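Local coordinates for protein minor fimbrium subunit Mfa5 (Porphyromonas gingivalis ATCC 33277, PDB 6TO1) that serves as an accessory subunit of the minor fimbriae, pili that mediate biofilm formation and adhesion to host cells and other oral bacteria, at residues 330-333 with 334-338; 212-215 with 216-220. All coordinates share one frame; numbering follows the deposited sequence. Where two conformers were deposited one is given.

Interaction 1 of 2, residues 330-333 with 334-338; sequences RFPH and PYYYY
Phe331 lays CB and one ring edge over the face of Tyr336, CB coming to 3.4 Å from CD2 of that tyrosine. The two rings form a T-shaped pair, with planes 66° apart and centroids separated by 5.4 Å. Between these two residues the chain reverses through a type VI beta turn built on the cis peptide that joins His333 to Pro334. The turn is closed by one backbone bond, from Tyr335 N to Pro332 O (2.9 Å), bent to 137° at the hydrogen. The same carbonyl oxygen lies in the plane of the Tyr336 ring, at its edge, 3.2 Å from CE2.

At the tip, His333 has CG opposite its own backbone N (chi1 -175°), which carries the imidazole forward over the proline. Pro334 CA sits over one face of the imidazole, 3.7 Å from its centroid, as a CH-pi contact. The edge of His333 is also directed at the face of Tyr335, whose ring receives His333 CA in a second CH-pi contact. Two waters stitch the arms: one links Phe331 O to Tyr336 N, the other His333 O to the Tyr336 hydroxyl. Away from the tip, Arg330 and Tyr338 both turn to Glu328.

Aromatic rings before and after a proline are known to favour the cis peptide, so the CH-pi and edge-to-face contacts of His333, Pro334 and Tyr335 are consistent with stabilisation of this turn.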
ATOM      1  N   ARG A 330     -54.854  21.776  12.265  1.00 25.68           N
ATOM      2  CA  ARG A 330     -54.723  22.653  13.418  1.00 25.22           C
ATOM      3  C   ARG A 330     -54.197  24.029  13.054  1.00 26.04           C
ATOM      4  O   ARG A 330     -54.174  24.906  13.919  1.00 25.25           O
ATOM      5  CB  ARG A 330     -53.806  22.029  14.471  1.00 22.77           C
ATOM      6  CG  ARG A 330     -54.418  20.796  15.083  1.00 25.32           C
ATOM      7  CD  ARG A 330     -53.474  20.127  16.014  1.00 30.56           C
ATOM      8  NE  ARG A 330     -52.477  19.371  15.260  1.00 26.37           N
ATOM      9  CZ  ARG A 330     -51.546  18.620  15.824  1.00 28.51           C
ATOM     10  NH1 ARG A 330     -51.473  18.529  17.142  1.00 24.80           N
ATOM     11  NH2 ARG A 330     -50.700  17.958  15.063  1.00 21.60           N
ATOM     12  N   PHE A 331     -53.787  24.244  11.808  1.00 23.35           N
ATOM     13  CA  PHE A 331     -53.273  25.531  11.393  1.00 21.76           C
ATOM     14  C   PHE A 331     -54.215  26.150  10.376  1.00 20.40           C
ATOM     15  O   PHE A 331     -54.896  25.440   9.634  1.00 21.49           O
ATOM     16  CB  PHE A 331     -51.865  25.435  10.793  1.00 21.09           C
ATOM     17  CG  PHE A 331     -50.837  24.977  11.784  1.00 22.78           C
ATOM     18  CD1 PHE A 331     -50.832  25.468  13.085  1.00 28.07           C
ATOM     19  CD2 PHE A 331     -49.875  24.059  11.426  1.00 28.14           C
ATOM     20  CE1 PHE A 331     -49.891  25.030  14.011  1.00 32.81           C
ATOM     21  CE2 PHE A 331     -48.925  23.611  12.359  1.00 27.16           C
ATOM     22  CZ  PHE A 331     -48.928  24.092  13.627  1.00 25.14           C
ATOM     23  N   PRO A 332     -54.276  27.445  10.315  1.00 22.66           N
ATOM     24  CA  PRO A 332     -55.312  28.076   9.489  1.00 27.36           C
ATOM     25  C   PRO A 332     -54.882  28.385   8.066  1.00 26.98           C
ATOM     26  O   PRO A 332     -53.793  28.007   7.624  1.00 22.98           O
ATOM     27  CB  PRO A 332     -55.598  29.372  10.256  1.00 27.96           C
ATOM     28  CG  PRO A 332     -54.224  29.773  10.742  1.00 32.21           C
ATOM     29  CD  PRO A 332     -53.507  28.440  11.087  1.00 25.95           C
ATOM     30  N   HIS A 333     -55.760  29.080   7.344  1.00 24.77           N
ATOM     31  CA  HIS A 333     -55.434  29.765   6.087  1.00 20.50           C
ATOM     32  C   HIS A 333     -54.056  30.402   6.195  1.00 20.63           C
ATOM     33  O   HIS A 333     -53.759  31.053   7.202  1.00 26.01           O
ATOM     34  CB  HIS A 333     -56.548  30.782   5.811  1.00 21.97           C
ATOM     35  CG  HIS A 333     -56.425  31.480   4.500  1.00 19.81           C
ATOM     36  ND1 HIS A 333     -55.452  32.422   4.247  1.00 21.47           N
ATOM     37  CD2 HIS A 333     -57.145  31.362   3.362  1.00 25.70           C
ATOM     38  CE1 HIS A 333     -55.582  32.861   3.008  1.00 24.02           C
ATOM     39  NE2 HIS A 333     -56.601  32.232   2.449  1.00 24.02           N
ATOM     40  N   PRO A 334     -53.170  30.255   5.188  1.00 19.03           N
ATOM     41  CA  PRO A 334     -53.418  29.714   3.851  1.00 19.17           C
ATOM     42  C   PRO A 334     -53.234  28.226   3.673  1.00 18.92           C
ATOM     43  O   PRO A 334     -53.195  27.770   2.527  1.00 20.71           O
ATOM     44  CB  PRO A 334     -52.377  30.461   2.986  1.00 25.32           C
ATOM     45  CG  PRO A 334     -51.212  30.617   3.932  1.00 23.33           C
ATOM     46  CD  PRO A 334     -51.848  30.905   5.287  1.00 22.55           C
ATOM     47  N   TYR A 335     -53.132  27.515   4.800  1.00 17.33           N
ATOM     48  CA  TYR A 335     -53.173  26.065   4.922  1.00 21.97           C
ATOM     49  C   TYR A 335     -51.762  25.488   4.848  1.00 20.38           C
ATOM     50  O   TYR A 335     -50.874  26.005   4.140  1.00 18.34           O
ATOM     51  CB  TYR A 335     -54.106  25.418   3.908  1.00 17.66           C
ATOM     52  CG  TYR A 335     -55.475  26.026   3.937  1.00 24.01           C
ATOM     53  CD1 TYR A 335     -56.155  26.204   5.140  1.00 23.61           C
ATOM     54  CD2 TYR A 335     -56.081  26.459   2.771  1.00 23.50           C
ATOM     55  CE1 TYR A 335     -57.413  26.803   5.168  1.00 27.49           C
ATOM     56  CE2 TYR A 335     -57.337  27.070   2.797  1.00 21.60           C
ATOM     57  CZ  TYR A 335     -57.985  27.236   3.994  1.00 29.01           C
ATOM     58  OH  TYR A 335     -59.246  27.832   3.995  1.00 27.52           O
ATOM     59  N   TYR A 336     -51.560  24.471   5.696  1.00 19.23           N
ATOM     60  CA  TYR A 336     -50.263  23.890   6.023  1.00 18.72           C
ATOM     61  C   TYR A 336     -50.330  22.384   5.805  1.00 22.21           C
ATOM     62  O   TYR A 336     -51.312  21.744   6.193  1.00 18.82           O
ATOM     63  CB  TYR A 336     -49.878  24.177   7.485  1.00 18.59           C
ATOM     64  CG  TYR A 336     -49.703  25.635   7.732  1.00 20.75           C
ATOM     65  CD1 TYR A 336     -48.441  26.174   7.871  1.00 22.90           C
ATOM     66  CD2 TYR A 336     -50.801  26.496   7.767  1.00 21.36           C
ATOM     67  CE1 TYR A 336     -48.259  27.533   8.065  1.00 28.01           C
ATOM     68  CE2 TYR A 336     -50.624  27.852   7.948  1.00 21.88           C
ATOM     69  CZ  TYR A 336     -49.369  28.359   8.102  1.00 26.75           C
ATOM     70  OH  TYR A 336     -49.194  29.706   8.297  1.00 27.55           O
ATOM     71  N   TYR A 337     -49.272  21.819   5.207  1.00 17.99           N
ATOM     72  CA  TYR A 337     -49.278  20.421   4.792  1.00 18.49           C
ATOM     73  C   TYR A 337     -47.928  19.805   5.094  1.00 15.84           C
ATOM     74  O   TYR A 337     -46.898  20.385   4.728  1.00 17.96           O
ATOM     75  CB  TYR A 337     -49.551  20.267   3.287  1.00 20.12           C
ATOM     76  CG  TYR A 337     -50.839  20.908   2.873  1.00 20.85           C
ATOM     77  CD1 TYR A 337     -52.009  20.167   2.807  1.00 19.25           C
ATOM     78  CD2 TYR A 337     -50.895  22.260   2.622  1.00 18.81           C
ATOM     79  CE1 TYR A 337     -53.204  20.753   2.476  1.00 20.87           C
ATOM     80  CE2 TYR A 337     -52.088  22.860   2.292  1.00 19.44           C
ATOM     81  CZ  TYR A 337     -53.231  22.099   2.223  1.00 16.85           C
ATOM     82  OH  TYR A 337     -54.419  22.738   1.891  1.00 20.41           O
ATOM     83  N   TYR A 338     -47.927  18.643   5.754  1.00 16.71           N
ATOM     84  CA  TYR A 338     -46.705  17.853   5.830  1.00 14.87           C
ATOM     85  C   TYR A 338     -46.353  17.371   4.424  1.00 14.45           C
ATOM     86  O   TYR A 338     -47.231  17.071   3.607  1.00 16.57           O
ATOM     87  CB  TYR A 338     -46.874  16.683   6.804  1.00 16.34           C
ATOM     88  CG  TYR A 338     -47.182  17.145   8.228  1.00 15.54           C
ATOM     89  CD1 TYR A 338     -46.169  17.539   9.098  1.00 17.76           C
ATOM     90  CD2 TYR A 338     -48.500  17.204   8.684  1.00 21.79           C
ATOM     91  CE1 TYR A 338     -46.462  17.989  10.378  1.00 17.26           C
ATOM     92  CE2 TYR A 338     -48.796  17.610   9.973  1.00 16.21           C
ATOM     93  CZ  TYR A 338     -47.785  18.033  10.797  1.00 18.80           C
ATOM     94  OH  TYR A 338     -48.076  18.457  12.076  1.00 22.54           O
TER
HETATM   95  O   HOH W   1     -53.705  23.929   7.556  1.00 21.44           O
HETATM   96  O   HOH W   2     -51.463  31.148   8.622  1.00 37.97           O

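Interaction 2 of 2, residues 212-215 with 216-220; sequences GLKM and ARNIM
Ala216 N donates to Gly212 O (3.1 Å), the first of a run of i+4 to i backbone bonds in helix 209-220 of the von Willebrand factor A domain. The helix packs against the central sheet of this Rossmann-like fold, and the methyl of Ala216 rests on Val129 and Val131 of strand 126-133.

Arg217 follows, its N bonded to Leu213 O and its CG lying 3.3 Å from that oxygen. The arginine is modelled in two conformers; in one, its guanidinium passes obliquely by the ammonium of Lys214 and forms salt bridges with Glu347 and Glu304. The lysine also has the ring of Tyr309 as a cation-pi partner.

Asn218 N-H donates to Lys214 O (2.9 Å), while its amide oxygen OD1 approaches CE of the lysine to 3.3 Å. A bend at chi2 (63°) swings the lysine chain over toward this asparagine. One water links the two side chains, accepting from Lys214 NZ at 2.8 Å and donating to Asn218 OD1 at 2.7 Å.

Ile219 repeats the backbone pattern with Met215 O and meets the methionine side chain on the flank facing strand 181-186, Ile219 CD1 to Met215 CG at 4.1 Å.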
ATOM      1  N   GLY A 212     -37.530   4.453   6.117  1.00 15.57           N
ATOM      2  CA  GLY A 212     -36.472   3.640   5.559  1.00 18.44           C
ATOM      3  C   GLY A 212     -35.101   4.228   5.829  1.00 17.17           C
ATOM      4  O   GLY A 212     -34.177   3.520   6.234  1.00 17.76           O
ATOM      5  N   LEU A 213     -34.958   5.539   5.649  1.00 16.25           N
ATOM      6  CA  LEU A 213     -33.673   6.173   5.898  1.00 15.25           C
ATOM      7  C   LEU A 213     -33.314   6.175   7.380  1.00 17.81           C
ATOM      8  O   LEU A 213     -32.141   6.017   7.736  1.00 17.28           O
ATOM      9  CB  LEU A 213     -33.688   7.596   5.347  1.00 15.24           C
ATOM     10  CG  LEU A 213     -33.745   7.709   3.842  1.00 15.10           C
ATOM     11  CD1 LEU A 213     -34.004   9.129   3.391  1.00 17.03           C
ATOM     12  CD2 LEU A 213     -32.434   7.185   3.196  1.00 19.11           C
ATOM     13  N   LYS A 214     -34.303   6.367   8.264  1.00 14.12           N
ATOM     14  CA  LYS A 214     -34.039   6.319   9.696  1.00 16.15           C
ATOM     15  C   LYS A 214     -33.544   4.942  10.120  1.00 17.86           C
ATOM     16  O   LYS A 214     -32.586   4.832  10.888  1.00 17.75           O
ATOM     17  CB  LYS A 214     -35.297   6.706  10.475  1.00 17.77           C
ATOM     18  CG  LYS A 214     -35.195   6.472  11.981  1.00 15.39           C
ATOM     19  CD  LYS A 214     -34.123   7.323  12.640  1.00 16.81           C
ATOM     20  CE  LYS A 214     -34.034   7.030  14.152  1.00 19.81           C
ATOM     21  NZ  LYS A 214     -33.076   7.942  14.858  1.00 22.40           N
ATOM     22  N   MET A 215     -34.165   3.875   9.616  1.00 16.79           N
ATOM     23  CA  MET A 215     -33.664   2.543   9.944  1.00 18.05           C
ATOM     24  C   MET A 215     -32.239   2.336   9.431  1.00 17.65           C
ATOM     25  O   MET A 215     -31.400   1.727  10.117  1.00 17.38           O
ATOM     26  CB  MET A 215     -34.602   1.481   9.384  1.00 15.97           C
ATOM     27  CG  MET A 215     -34.157   0.092   9.795  1.00 22.50           C
ATOM     28  SD  MET A 215     -35.321  -1.152   9.293  1.00 24.06           S
ATOM     29  CE  MET A 215     -36.468  -1.034  10.678  1.00 22.99           C
ATOM     30  N   ALA A 216     -31.949   2.822   8.226  1.00 19.26           N
ATOM     31  CA  ALA A 216     -30.588   2.786   7.708  1.00 17.95           C
ATOM     32  C   ALA A 216     -29.614   3.529   8.622  1.00 18.32           C
ATOM     33  O   ALA A 216     -28.491   3.063   8.849  1.00 18.08           O
ATOM     34  CB  ALA A 216     -30.569   3.381   6.298  1.00 18.05           C
ATOM     35  N   ARG A 217     -30.026   4.686   9.162  0.86 17.70           N
ATOM     36  CA  ARG A 217     -29.154   5.405  10.085  0.86 17.15           C
ATOM     37  C   ARG A 217     -28.953   4.610  11.374  0.86 19.09           C
ATOM     38  O   ARG A 217     -27.847   4.579  11.923  0.86 19.56           O
ATOM     39  CB  ARG A 217     -29.713   6.793  10.403  0.86 17.35           C
ATOM     40  CG  ARG A 217     -29.783   7.709   9.231  0.86 20.10           C
ATOM     41  CD  ARG A 217     -29.840   9.166   9.672  0.86 18.37           C
ATOM     42  NE  ARG A 217     -30.979   9.496  10.517  0.86 18.98           N
ATOM     43  CZ  ARG A 217     -30.889   9.950  11.764  0.86 18.89           C
ATOM     44  NH1 ARG A 217     -31.989  10.277  12.422  0.86 17.35           N
ATOM     45  NH2 ARG A 217     -29.711  10.078  12.364  0.86 18.69           N
ATOM     46  N   ASN A 218     -30.002   3.942  11.855  1.00 16.98           N
ATOM     47  CA  ASN A 218     -29.870   3.124  13.045  1.00 19.35           C
ATOM     48  C   ASN A 218     -28.881   1.992  12.801  1.00 21.10           C
ATOM     49  O   ASN A 218     -28.033   1.696  13.654  1.00 19.57           O
ATOM     50  CB  ASN A 218     -31.218   2.531  13.457  1.00 18.18           C
ATOM     51  CG  ASN A 218     -32.140   3.540  14.148  1.00 22.07           C
ATOM     52  OD1 ASN A 218     -31.773   4.676  14.448  1.00 21.16           O
ATOM     53  ND2 ASN A 218     -33.352   3.095  14.414  1.00 24.94           N
ATOM     54  N   ILE A 219     -28.987   1.346  11.644  1.00 20.60           N
ATOM     55  CA  ILE A 219     -28.084   0.254  11.315  1.00 17.32           C
ATOM     56  C   ILE A 219     -26.663   0.764  11.155  1.00 21.07           C
ATOM     57  O   ILE A 219     -25.717   0.156  11.657  1.00 17.61           O
ATOM     58  CB  ILE A 219     -28.564  -0.462  10.043  1.00 19.89           C
ATOM     59  CG1 ILE A 219     -29.843  -1.236  10.346  1.00 22.31           C
ATOM     60  CG2 ILE A 219     -27.494  -1.422   9.527  1.00 20.80           C
ATOM     61  CD1 ILE A 219     -30.586  -1.725   9.134  1.00 24.45           C
ATOM     62  N   MET A 220     -26.490   1.877  10.449  1.00 19.37           N
ATOM     63  CA  MET A 220     -25.154   2.397  10.188  1.00 18.21           C
ATOM     64  C   MET A 220     -24.464   2.888  11.450  1.00 21.46           C
ATOM     65  O   MET A 220     -23.225   2.930  11.487  1.00 19.90           O
ATOM     66  CB  MET A 220     -25.232   3.527   9.166  1.00 18.90           C
ATOM     67  CG  MET A 220     -23.863   3.909   8.626  1.00 20.71           C
ATOM     68  SD  MET A 220     -23.225   2.632   7.502  1.00 21.01           S
ATOM     69  CE  MET A 220     -24.069   2.990   5.974  1.00 23.01           C
TER
HETATM   70  O   HOH W   3     -30.576   7.085  13.892  1.00 25.27           O

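In the fold
From the N terminus the chain reaches interaction 2 first, within helix 209-220, where successive turns meet and no loop is closed. That helix begins just after Thr207, a ligand of the magnesium ion, and leads on to strand 227-234 of the central sheet. Interaction 1 comes later and closes the loop between the antiparallel strands 326-327 and 336-338 of a small separate sheet, with a tight turn near its end. The two are in series, neither nested nor crossing, with nearest atoms about 15 Å apart. A connection nevertheless exists: strand 336-338 runs almost directly into helix 340-353, which lies against helix 209-220, where Phe350 and Ala351 touch Arg217.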